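Local coordinates for uncharacterized protein (Bacteroides eggerthii DSM 20697, PDB 4ECO) that is of unknown function but is built from leucine-rich repeats and so probably binds other proteins, at residues 460-465 with 491-496; 516-521 with 536-541; 527-532 with 541-546. One frame throughout, in Å; residues are numbered along the deposited sequence. Where two conformers were deposited one is given.

Contact 1: 460-465 with 491-496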
loop_
_atom_site.group_PDB
_atom_site.type_symbol
_atom_site.label_atom_id
_atom_site.label_comp_id
_atom_site.label_asym_id
_atom_site.label_seq_id
_atom_site.Cartn_x
_atom_site.Cartn_y
_atom_site.Cartn_z
ATOM N N SER A 460 -14.500 12.521 9.488
ATOM C CA SER A 460 -14.756 12.038 10.831
ATOM C C SER A 460 -13.448 12.115 11.677
ATOM O O SER A 460 -13.508 12.119 12.910
ATOM C CB SER A 460 -15.339 10.620 10.812
ATOM O OG SER A 460 -14.554 9.675 10.102
ATOM N N SER A 461 -12.278 12.193 11.016
ATOM C CA SER A 461 -10.979 12.289 11.686
ATOM C C SER A 461 -9.962 13.068 10.849
ATOM O O SER A 461 -9.938 12.953 9.614
ATOM C CB SER A 461 -10.422 10.909 12.000
ATOM O OG SER A 461 -10.140 10.188 10.819
ATOM N N ILE A 462 -9.120 13.856 11.537
ATOM C CA ILE A 462 -8.075 14.657 10.927
ATOM C C ILE A 462 -6.772 14.511 11.729
ATOM O O ILE A 462 -6.771 14.553 12.957
ATOM C CB ILE A 462 -8.507 16.133 10.781
ATOM C CG1 ILE A 462 -7.520 16.940 9.908
ATOM C CG2 ILE A 462 -8.805 16.819 12.136
ATOM C CD1 ILE A 462 -8.051 18.252 9.367
ATOM N N ASN A 463 -5.657 14.367 11.014
ATOM C CA ASN A 463 -4.361 14.283 11.657
ATOM C C ASN A 463 -3.561 15.466 11.234
ATOM O O ASN A 463 -3.250 15.599 10.065
ATOM C CB ASN A 463 -3.660 12.978 11.308
ATOM C CG ASN A 463 -2.599 12.604 12.294
ATOM O OD1 ASN A 463 -1.988 13.447 13.011
ATOM N ND2 ASN A 463 -2.354 11.317 12.324
ATOM N N LEU A 464 -3.304 16.375 12.152
ATOM C CA LEU A 464 -2.548 17.602 11.873
ATOM C C LEU A 464 -1.279 17.632 12.723
ATOM O O LEU A 464 -0.639 18.667 12.853
ATOM C CB LEU A 464 -3.428 18.827 12.121
ATOM C CG LEU A 464 -4.305 19.200 10.955
ATOM C CD1 LEU A 464 -5.458 20.076 11.398
ATOM C CD2 LEU A 464 -3.498 19.878 9.876
HETATM N N MSE A 465 -0.904 16.456 13.261
HETATM C CA MSE A 465 0.282 16.309 14.093
HETATM C C MSE A 465 1.551 16.697 13.307
HETATM O O MSE A 465 1.705 16.325 12.135
HETATM C CB MSE A 465 0.395 14.856 14.646
HETATM C CG MSE A 465 1.758 14.532 15.335
HETATM SE SE MSE A 465 3.207 13.966 14.080
HETATM C CE MSE A 465 2.569 12.162 13.809
ATOM N N THR A 491 -15.046 13.369 14.796
ATOM C CA THR A 491 -14.953 12.706 16.099
ATOM C C THR A 491 -13.477 12.515 16.570
ATOM O O THR A 491 -13.273 12.202 17.741
ATOM C CB THR A 491 -15.699 11.358 16.070
ATOM O OG1 THR A 491 -15.115 10.509 15.076
ATOM C CG2 THR A 491 -17.209 11.532 15.810
ATOM N N SER A 492 -12.465 12.728 15.696
ATOM C CA SER A 492 -11.051 12.570 16.088
ATOM C C SER A 492 -10.200 13.718 15.557
ATOM O O SER A 492 -10.252 14.026 14.374
ATOM C CB SER A 492 -10.474 11.233 15.617
ATOM O OG SER A 492 -11.144 10.119 16.188
ATOM N N ILE A 493 -9.441 14.377 16.452
ATOM C CA ILE A 493 -8.557 15.480 16.107
ATOM C C ILE A 493 -7.175 15.247 16.740
ATOM O O ILE A 493 -7.049 15.255 17.963
ATOM C CB ILE A 493 -9.142 16.857 16.512
ATOM C CG1 ILE A 493 -10.649 17.010 16.109
ATOM C CG2 ILE A 493 -8.286 17.980 15.927
ATOM C CD1 ILE A 493 -11.314 18.319 16.568
ATOM N N ASP A 494 -6.144 15.030 15.893
ATOM C CA ASP A 494 -4.753 14.871 16.313
ATOM C C ASP A 494 -4.004 16.137 15.994
ATOM O O ASP A 494 -3.878 16.511 14.825
ATOM C CB ASP A 494 -4.092 13.668 15.653
ATOM C CG ASP A 494 -2.967 13.057 16.466
ATOM O OD1 ASP A 494 -2.378 13.774 17.296
ATOM O OD2 ASP A 494 -2.651 11.867 16.242
ATOM N N LEU A 495 -3.586 16.850 17.045
ATOM C CA LEU A 495 -2.869 18.117 16.925
ATOM C C LEU A 495 -1.533 18.080 17.670
ATOM O O LEU A 495 -0.952 19.142 17.938
ATOM C CB LEU A 495 -3.748 19.275 17.443
ATOM C CG LEU A 495 -4.914 19.675 16.540
ATOM C CD1 LEU A 495 -5.988 20.356 17.323
ATOM C CD2 LEU A 495 -4.433 20.499 15.341
ATOM N N ARG A 496 -1.011 16.866 17.947
ATOM C CA ARG A 496 0.280 16.716 18.616
ATOM C C ARG A 496 1.389 17.407 17.841
ATOM O O ARG A 496 1.300 17.560 16.612
ATOM C CB ARG A 496 0.667 15.237 18.788
ATOM C CG ARG A 496 -0.144 14.389 19.768
ATOM C CD ARG A 496 0.213 12.931 19.561
ATOM N NE ARG A 496 -0.065 12.544 18.171
ATOM C CZ ARG A 496 0.553 11.580 17.499
ATOM N NH1 ARG A 496 1.490 10.849 18.084
ATOM N NH2 ARG A 496 0.220 11.324 16.247
#
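Ser461 beside Ser492, Ile462 beside Ile493 and Asn463 beside Asp494 form the parallel pairing of two neighbouring strands in a leucine-rich-repeat solenoid. The axes of 461-463 and 492-494 pass 4.8 Å apart and diverge by 4°. Backbone bonds run both ways: Ile462 N donates to Ser492 O, Asp494 N to Ile462 O, and Leu464 N to Asp494 O at 2.7 Å. Where the pairing begins, Ser460 O accepts from two donors, Ser492 N in the carbonyl plane and Thr491 N tilted out of it.

One face is apolar. Ile462 and Ile493 cross with their CG2 methyls 4.0 Å apart, and Leu464 runs alongside Leu495, its CB 3.8 Å from Leu495 CD2. The other face is polar and is covered partly by helix 160-168; there Ser461 OG bonds to Ser437 OG. Asn463 and Asp494 lie side by side with amide and carboxylate planes only 11° apart, Asn463 OD1 being 3.4 Å from Asp494 CB. With its CG anti to the backbone N (chi1 -159°), Asn463 lets OD1 accept a hydrogen bond from Met465 N at 3.2 Å, closing an Asx turn, while ND2 donates to Asp157 O. With an alanine here, Met465 N and Asp157 O would probably lose these mates, and one flank of Asp494 its cover.

Arg496 NE reaches the syn lone pair of Asp494 OD1 at 2.8 Å in a salt bridge, nearly in the guanidinium plane; Ser159 N donates to OD2. CG of Met465, a selenomethionine, lies over one guanidinium face near its rim. Past the strands, Asn498 ND2 bonds to the carbonyls of both Leu464 and Leu495, joining neighbouring turns as the consensus asparagine does in leucine-rich repeats.

Contact 2: 516-521 with 536-541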
loop_
_atom_site.group_PDB
_atom_site.type_symbol
_atom_site.label_atom_id
_atom_site.label_comp_id
_atom_site.label_asym_id
_atom_site.label_seq_id
_atom_site.Cartn_x
_atom_site.Cartn_y
_atom_site.Cartn_z
ATOM N N VAL A 516 -14.890 12.575 20.001
ATOM C CA VAL A 516 -14.587 11.400 20.823
ATOM C C VAL A 516 -13.151 11.519 21.382
ATOM O O VAL A 516 -12.930 11.291 22.576
ATOM C CB VAL A 516 -14.820 10.083 20.020
ATOM C CG1 VAL A 516 -14.228 8.875 20.717
ATOM C CG2 VAL A 516 -16.306 9.854 19.780
ATOM N N GLY A 517 -12.206 11.885 20.523
ATOM C CA GLY A 517 -10.806 12.005 20.898
ATOM C C GLY A 517 -10.112 13.230 20.366
ATOM O O GLY A 517 -10.293 13.622 19.217
ATOM N N ILE A 518 -9.321 13.838 21.220
ATOM C CA ILE A 518 -8.506 14.980 20.873
ATOM C C ILE A 518 -7.136 14.828 21.576
ATOM O O ILE A 518 -7.063 14.536 22.779
ATOM C CB ILE A 518 -9.206 16.334 21.164
ATOM C CG1 ILE A 518 -8.371 17.529 20.623
ATOM C CG2 ILE A 518 -9.623 16.492 22.624
ATOM C CD1 ILE A 518 -9.178 18.778 20.320
ATOM N N ASP A 519 -6.051 14.978 20.789
ATOM C CA ASP A 519 -4.722 14.902 21.362
ATOM C C ASP A 519 -3.956 16.184 21.076
ATOM O O ASP A 519 -3.629 16.479 19.948
ATOM C CB ASP A 519 -3.950 13.684 20.887
ATOM C CG ASP A 519 -2.845 13.257 21.844
ATOM O OD1 ASP A 519 -2.296 14.135 22.552
ATOM O OD2 ASP A 519 -2.516 12.045 21.868
ATOM N N LEU A 520 -3.733 16.961 22.115
ATOM C CA LEU A 520 -3.007 18.227 22.076
ATOM C C LEU A 520 -1.622 18.076 22.735
ATOM O O LEU A 520 -0.998 19.078 23.100
ATOM C CB LEU A 520 -3.828 19.328 22.800
ATOM C CG LEU A 520 -5.274 19.555 22.332
ATOM C CD1 LEU A 520 -6.026 20.348 23.331
ATOM C CD2 LEU A 520 -5.320 20.210 20.959
ATOM N N SER A 521 -1.144 16.825 22.884
ATOM C CA SER A 521 0.143 16.569 23.499
ATOM C C SER A 521 1.251 17.184 22.665
ATOM O O SER A 521 1.178 17.168 21.418
ATOM C CB SER A 521 0.379 15.079 23.678
ATOM O OG SER A 521 -0.482 14.549 24.668
ATOM N N SER A 536 -20.348 15.808 25.251
ATOM C CA SER A 536 -20.903 14.761 26.093
ATOM C C SER A 536 -20.417 13.384 25.628
ATOM O O SER A 536 -20.635 12.404 26.330
ATOM C CB SER A 536 -22.425 14.820 26.069
ATOM O OG SER A 536 -22.938 14.358 24.831
ATOM N N THR A 537 -19.765 13.310 24.443
ATOM C CA THR A 537 -19.294 12.063 23.809
ATOM C C THR A 537 -17.780 11.815 23.956
ATOM O O THR A 537 -17.340 10.680 23.742
ATOM C CB THR A 537 -19.636 12.072 22.314
ATOM O OG1 THR A 537 -19.165 13.292 21.758
ATOM C CG2 THR A 537 -21.113 11.958 22.053
ATOM N N LEU A 538 -16.999 12.860 24.328
ATOM C CA LEU A 538 -15.538 12.822 24.486
ATOM C C LEU A 538 -15.111 11.709 25.406
ATOM O O LEU A 538 -15.521 11.685 26.557
ATOM C CB LEU A 538 -15.007 14.166 25.020
ATOM C CG LEU A 538 -13.509 14.296 25.155
ATOM C CD1 LEU A 538 -12.840 14.485 23.795
ATOM C CD2 LEU A 538 -13.172 15.433 26.045
ATOM N N LYS A 539 -14.285 10.789 24.872
ATOM C CA LYS A 539 -13.748 9.615 25.544
ATOM C C LYS A 539 -12.287 9.807 25.982
ATOM O O LYS A 539 -11.902 9.278 27.026
ATOM C CB LYS A 539 -13.845 8.394 24.620
ATOM C CG LYS A 539 -14.802 7.307 25.100
ATOM C CD LYS A 539 -14.618 6.018 24.304
ATOM C CE LYS A 539 -15.351 6.043 22.986
ATOM N NZ LYS A 539 -14.792 5.066 22.018
ATOM N N GLY A 540 -11.491 10.524 25.187
ATOM C CA GLY A 540 -10.081 10.747 25.499
ATOM C C GLY A 540 -9.527 12.128 25.215
ATOM O O GLY A 540 -9.839 12.736 24.190
ATOM N N PHE A 541 -8.648 12.599 26.112
ATOM C CA PHE A 541 -8.000 13.905 26.057
ATOM C C PHE A 541 -6.516 13.783 26.401
ATOM O O PHE A 541 -6.171 13.200 27.434
ATOM C CB PHE A 541 -8.693 14.880 27.038
ATOM C CG PHE A 541 -8.408 16.334 26.779
ATOM C CD1 PHE A 541 -7.265 16.938 27.294
ATOM C CD2 PHE A 541 -9.270 17.098 26.001
ATOM C CE1 PHE A 541 -6.984 18.289 27.029
ATOM C CE2 PHE A 541 -8.997 18.451 25.739
ATOM C CZ PHE A 541 -7.863 19.043 26.267
#
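Gly517 beside Gly540 and Ile518 beside Phe541 are the parallel bridges between two successive strands of the leucine-rich-repeat solenoid. The register shifts by one residue at its start: the nearest CA to that of Val516 belongs to Leu538, whereas Gly517 matches Gly540. Val516 O spans this step with two bonds, taking Lys539 N at 2.7 Å on a lone pair in the carbonyl plane and Gly540 N nearly along the C=O axis. Ile518 N then donates to Gly540 O at 3.2 Å, 25° out of that carbonyl plane.

Inside the coil, Ile518 and Phe541 lie side by side and point the same way. CG2 of Ile518, placed between the backbone N and the carbonyl carbon, meets the ring at CD2, 3.4 Å off, and touches Leu538 CD1 as well. Leu520 crosses the Phe541 side chain at a slant, its CD1 3.7 Å from Phe541 CZ. Away from this core, Val516 and Lys539 run alongside each other: Val516 CG1 packs 3.8 Å from Lys539 CE, and the lysine NZ ends in a hydrogen bond to Cys165 O of helix 160-168.

Contact 3: 527-532 with 541-546; sequences KFPTQP and FGIRNQ
Phe528 and Phe541 approach from opposite directions, one from the loop that returns between two strands and the other from the strand itself. Their planes are near parallel, at 24°, but slid apart: the centroids are 5.4 Å from each other and the rings barely overlap. Phe528 CZ, 3.4 Å from Phe541 CE1, makes the closest meeting. CG of Phe528 stands anti to its own backbone N (chi1 -155°), which turns the ring toward the strand.

Ile543 crosses Phe528 obliquely, with CG2 3.6 Å from Phe528 CE2; the same methyl lies in the plane of the Phe541 ring at its edge. The CD1 end of Ile543 reaches toward the pyrrolidine ring of Pro529, 3.7 Å from Pro529 CD. Pro532 closes a further part of the Phe541 rim: its CB sits near the ring plane, 4.0 Å from CE2. Pro529, at the centre of an inverse gamma turn, also presents its carbonyl oxygen obliquely to Phe541 CZ.

Outside the two segments, Phe528 N donates to Glu557 OE1. No hydrogen bond links 527-532 with 541-546. The loop is therefore held against the strand by apolar packing of buried rings and methyls, as expected for the hydrophobic interior of a leucine-rich-repeat coil.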
loop_
_atom_site.group_PDB
_atom_site.type_symbol
_atom_site.label_atom_id
_atom_site.label_comp_id
_atom_site.label_asym_id
_atom_site.label_seq_id
_atom_site.Cartn_x
_atom_site.Cartn_y
_atom_site.Cartn_z
ATOM N N LYS A 527 -2.632 28.126 29.471
ATOM C CA LYS A 527 -4.042 28.198 29.854
ATOM C C LYS A 527 -4.739 27.003 29.260
ATOM O O LYS A 527 -4.705 26.830 28.035
ATOM C CB LYS A 527 -4.700 29.515 29.382
ATOM C CG LYS A 527 -6.119 29.724 29.949
ATOM C CD LYS A 527 -7.048 30.500 29.016
ATOM C CE LYS A 527 -6.934 32.019 29.115
ATOM N NZ LYS A 527 -7.552 32.570 30.361
ATOM N N PHE A 528 -5.381 26.185 30.101
ATOM C CA PHE A 528 -6.018 24.954 29.664
ATOM C C PHE A 528 -7.125 25.172 28.594
ATOM O O PHE A 528 -8.100 25.883 28.846
ATOM C CB PHE A 528 -6.613 24.179 30.851
ATOM C CG PHE A 528 -6.726 22.696 30.557
ATOM C CD1 PHE A 528 -7.762 22.201 29.768
ATOM C CD2 PHE A 528 -5.764 21.805 31.020
ATOM C CE1 PHE A 528 -7.825 20.847 29.449
ATOM C CE2 PHE A 528 -5.833 20.461 30.707
ATOM C CZ PHE A 528 -6.871 19.988 29.939
ATOM N N PRO A 529 -7.006 24.506 27.413
ATOM C CA PRO A 529 -8.077 24.605 26.405
ATOM C C PRO A 529 -9.259 23.731 26.839
ATOM O O PRO A 529 -9.321 22.530 26.549
ATOM C CB PRO A 529 -7.403 24.117 25.118
ATOM C CG PRO A 529 -6.343 23.178 25.583
ATOM C CD PRO A 529 -5.924 23.597 26.965
ATOM N N THR A 530 -10.166 24.331 27.606
ATOM C CA THR A 530 -11.299 23.607 28.162
ATOM C C THR A 530 -12.410 23.371 27.123
ATOM O O THR A 530 -13.259 22.514 27.352
ATOM C CB THR A 530 -11.856 24.372 29.387
ATOM O OG1 THR A 530 -12.183 25.712 29.008
ATOM C CG2 THR A 530 -10.880 24.410 30.566
ATOM N N GLN A 531 -12.425 24.131 26.004
ATOM C CA GLN A 531 -13.482 24.089 24.979
ATOM C C GLN A 531 -13.813 22.647 24.517
ATOM O O GLN A 531 -15.006 22.326 24.515
ATOM C CB GLN A 531 -13.152 24.963 23.754
ATOM C CG GLN A 531 -12.863 26.418 24.069
ATOM C CD GLN A 531 -11.394 26.716 24.233
ATOM O OE1 GLN A 531 -10.622 25.927 24.786
ATOM N NE2 GLN A 531 -10.973 27.896 23.786
ATOM N N PRO A 532 -12.838 21.750 24.175
ATOM C CA PRO A 532 -13.227 20.393 23.732
ATOM C C PRO A 532 -13.867 19.536 24.843
ATOM O O PRO A 532 -14.431 18.478 24.535
ATOM C CB PRO A 532 -11.896 19.767 23.264
ATOM C CG PRO A 532 -10.971 20.915 23.040
ATOM C CD PRO A 532 -11.373 21.927 24.070
ATOM N N PHE A 541 -8.648 12.599 26.112
ATOM C CA PHE A 541 -8.000 13.905 26.057
ATOM C C PHE A 541 -6.516 13.783 26.401
ATOM O O PHE A 541 -6.171 13.200 27.434
ATOM C CB PHE A 541 -8.693 14.880 27.038
ATOM C CG PHE A 541 -8.408 16.334 26.779
ATOM C CD1 PHE A 541 -7.265 16.938 27.294
ATOM C CD2 PHE A 541 -9.270 17.098 26.001
ATOM C CE1 PHE A 541 -6.984 18.289 27.029
ATOM C CE2 PHE A 541 -8.997 18.451 25.739
ATOM C CZ PHE A 541 -7.863 19.043 26.267
ATOM N N GLY A 542 -5.667 14.334 25.537
ATOM C CA GLY A 542 -4.220 14.330 25.699
ATOM C C GLY A 542 -3.669 15.740 25.696
ATOM O O GLY A 542 -3.987 16.531 24.796
ATOM N N ILE A 543 -2.879 16.076 26.732
ATOM C CA ILE A 543 -2.290 17.401 26.875
ATOM C C ILE A 543 -0.914 17.234 27.566
ATOM O O ILE A 543 -0.470 18.095 28.321
ATOM C CB ILE A 543 -3.262 18.423 27.580
ATOM C CG1 ILE A 543 -2.860 19.907 27.367
ATOM C CG2 ILE A 543 -3.672 18.076 29.044
ATOM C CD1 ILE A 543 -3.790 20.629 26.551
ATOM N N ARG A 544 -0.237 16.117 27.256
ATOM C CA ARG A 544 1.099 15.801 27.755
ATOM C C ARG A 544 2.160 16.779 27.220
ATOM O O ARG A 544 1.962 17.394 26.167
ATOM C CB ARG A 544 1.484 14.378 27.344
ATOM C CG ARG A 544 1.075 13.265 28.306
ATOM C CD ARG A 544 1.718 11.926 27.930
ATOM N NE ARG A 544 3.163 12.066 27.711
ATOM C CZ ARG A 544 4.095 11.914 28.643
ATOM N NH1 ARG A 544 3.759 11.558 29.875
ATOM N NH2 ARG A 544 5.369 12.099 28.348
ATOM N N ASN A 545 3.300 16.879 27.952
ATOM C CA ASN A 545 4.526 17.637 27.636
ATOM C C ASN A 545 4.287 19.031 27.004
ATOM O O ASN A 545 4.803 19.327 25.923
ATOM C CB ASN A 545 5.437 16.823 26.698
ATOM C CG ASN A 545 5.941 15.530 27.277
ATOM O OD1 ASN A 545 5.221 14.540 27.365
ATOM N ND2 ASN A 545 7.196 15.502 27.670
ATOM N N GLN A 546 3.581 19.923 27.706
ATOM C CA GLN A 546 3.387 21.293 27.203
ATOM C C GLN A 546 4.651 22.123 27.488
ATOM O O GLN A 546 5.086 22.220 28.635
ATOM C CB GLN A 546 2.141 21.970 27.803
ATOM C CG GLN A 546 0.834 21.250 27.519
ATOM C CD GLN A 546 0.553 21.093 26.059
ATOM O OE1 GLN A 546 0.251 22.051 25.362
ATOM N NE2 GLN A 546 0.608 19.872 25.582
#

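In the fold
The three contacts follow the solenoid toward its C-terminal end. Contact 1 closes before contact 2 opens, and their centres lie about 10 Å apart; strands 492-494 and 517-519 are neighbours, with probable backbone bonds from Val516 N to Thr491 O and from Leu495 N to Asp519 O. Contacts 2 and 3, again about 10 Å between centres, alternate along the chain and share strand 540-542, Phe541 belonging to both. Contacts 1 and 3 do not touch: their centres are about 14 Å apart, their nearest atoms about 7 Å. Contacts 1 and 2 thus join laterally neighbouring parallel strands, while contact 3 adds a return loop, so the strands and a return loop of this part of the coil are tied together.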